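Local coordinates for NAD-dependent aldehyde dehydrogenase (Burkholderia multivorans, PDB 5UJU), which probably oxidises aldehydes to carboxylic acids with NAD+ as the electron acceptor, at residues E67-P71 with R255-R259. Numbering follows the deposited sequence.
Sequences ELDQP and RDVLR
Leu68 and Arg255 bring the two backbones nearest each other, yet their CA atoms remain 9.0 Å apart, so side chains alone span the gap between the irregular segment 67-71 and the last turns of helix 245-260. Arg255 and Arg259 sit one helical turn apart, joined by the backbone bond from Arg259 N to Arg255 O, and both send their side chains to the carboxylate of Asp69. Arg255 NH2 donates to Asp69 OD1 over 2.7 Å in a nearly straight bond (170°). The oxygen lies in the guanidinium plane, but the nitrogen stands above the carboxylate plane, and the two flat groups are turned 82° apart. Asp69 and Arg259 reach toward each other from opposite directions, Arg259 NH2 lying 2.8 Å from Asp69 OD2 and 2.9 Å from Asp69 OD1; both hydrogen bonds are weak and bent, though the oxygens lie at the guanidinium edge. The CG of Arg259 is anti to the backbone N (chi1 -165°), and a bend at chi3 turns the group toward Asp69. Asp256, on the same helix, extends the salt-bridge network through a long pairing of its OD1 with Arg259 NH1. In the aldehyde dehydrogenase fold, helix 245-260 is the crossover between parallel strands 234-238 and 268-270 of a Rossmann-like sheet. The loop carrying Asp69, between helix 50-60 and strand 76-77, lies against the C-terminal part of this helix and against strand 268-270, where Leu68 touches Leu270 and Gln70 touches Thr269. Beside the salt bridge, Gln70 CB rests on one face of the Arg255 guanidinium, 3.8 Å from NH2, while its amide NE2 bonds to Leu270 O. Arg255 NH1 is taken up by Val268 O and Asn266 OD1, which helps fix the rotation of the guanidinium. Leu68 crosses the Arg255 chain at about a right angle, its CD2 4.0 Å from Arg255 CD.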
# COMPACT_ATOMS: atom_id res chain seq x y z
N GLU A 67 -14.07 -33.75 1.01
CA GLU A 67 -14.53 -33.58 2.38
C GLU A 67 -13.91 -32.33 3.01
O GLU A 67 -12.68 -32.19 3.05
CB GLU A 67 -14.19 -34.82 3.20
CG GLU A 67 -14.59 -36.13 2.53
CD GLU A 67 -13.69 -37.30 2.95
OE1 GLU A 67 -13.87 -37.82 4.06
OE2 GLU A 67 -12.79 -37.69 2.16
N LEU A 68 -14.76 -31.41 3.44
CA LEU A 68 -14.41 -30.31 4.33
C LEU A 68 -15.49 -30.16 5.39
O LEU A 68 -16.67 -30.41 5.11
CB LEU A 68 -14.25 -28.96 3.61
CG LEU A 68 -13.20 -28.80 2.53
CD1 LEU A 68 -13.53 -27.55 1.73
CD2 LEU A 68 -11.84 -28.67 3.19
N ASP A 69 -15.10 -29.78 6.61
CA ASP A 69 -16.07 -29.56 7.68
C ASP A 69 -16.41 -28.07 7.87
O ASP A 69 -16.64 -27.62 8.99
CB ASP A 69 -15.59 -30.17 9.00
CG ASP A 69 -14.30 -29.57 9.49
OD1 ASP A 69 -13.67 -28.76 8.77
OD2 ASP A 69 -13.93 -29.87 10.65
N GLN A 70 -16.44 -27.31 6.79
CA GLN A 70 -16.88 -25.92 6.78
C GLN A 70 -18.39 -25.86 6.57
O GLN A 70 -19.00 -26.84 6.15
CB GLN A 70 -16.15 -25.13 5.67
CG GLN A 70 -16.52 -25.56 4.28
CD GLN A 70 -15.75 -24.81 3.18
OE1 GLN A 70 -14.57 -24.50 3.33
NE2 GLN A 70 -16.42 -24.57 2.05
N PRO A 71 -19.03 -24.72 6.86
CA PRO A 71 -20.49 -24.63 6.67
C PRO A 71 -20.87 -24.91 5.22
O PRO A 71 -20.18 -24.49 4.29
CB PRO A 71 -20.82 -23.19 7.07
CG PRO A 71 -19.68 -22.75 7.91
CD PRO A 71 -18.47 -23.46 7.38
N ARG A 255 -6.45 -25.97 7.09
CA ARG A 255 -7.43 -26.17 8.15
C ARG A 255 -6.94 -27.19 9.17
O ARG A 255 -7.20 -27.05 10.37
CB ARG A 255 -8.75 -26.61 7.53
CG ARG A 255 -9.42 -25.53 6.70
CD ARG A 255 -10.66 -26.05 6.00
NE ARG A 255 -11.69 -26.49 6.95
CZ ARG A 255 -12.62 -25.68 7.45
NH1 ARG A 255 -12.63 -24.40 7.12
NH2 ARG A 255 -13.52 -26.15 8.29
N ASP A 256 -6.25 -28.22 8.71
CA ASP A 256 -5.62 -29.19 9.61
C ASP A 256 -4.70 -28.49 10.60
O ASP A 256 -4.78 -28.72 11.82
CB ASP A 256 -4.81 -30.20 8.81
CG ASP A 256 -5.68 -31.24 8.15
OD1 ASP A 256 -6.89 -31.32 8.47
OD2 ASP A 256 -5.14 -31.98 7.30
N VAL A 257 -3.80 -27.65 10.09
CA VAL A 257 -2.83 -26.98 10.94
C VAL A 257 -3.53 -26.04 11.91
O VAL A 257 -3.22 -26.01 13.11
CB VAL A 257 -1.80 -26.22 10.07
CG1 VAL A 257 -0.89 -25.40 10.95
CG2 VAL A 257 -1.01 -27.21 9.21
N LEU A 258 -4.49 -25.26 11.40
CA LEU A 258 -5.21 -24.33 12.26
C LEU A 258 -5.96 -25.06 13.37
O LEU A 258 -5.91 -24.65 14.53
CB LEU A 258 -6.18 -23.49 11.41
CG LEU A 258 -5.51 -22.44 10.53
CD1 LEU A 258 -6.34 -22.16 9.27
CD2 LEU A 258 -5.30 -21.16 11.33
N ARG A 259 -6.62 -26.17 13.03
CA ARG A 259 -7.34 -26.94 14.03
C ARG A 259 -6.38 -27.49 15.08
O ARG A 259 -6.61 -27.36 16.29
CB ARG A 259 -8.09 -28.09 13.36
CG ARG A 259 -9.15 -28.76 14.23
CD ARG A 259 -9.77 -29.96 13.51
NE ARG A 259 -10.67 -29.58 12.42
CZ ARG A 259 -10.32 -29.58 11.13
NH1 ARG A 259 -9.09 -29.93 10.78
NH2 ARG A 259 -11.20 -29.23 10.20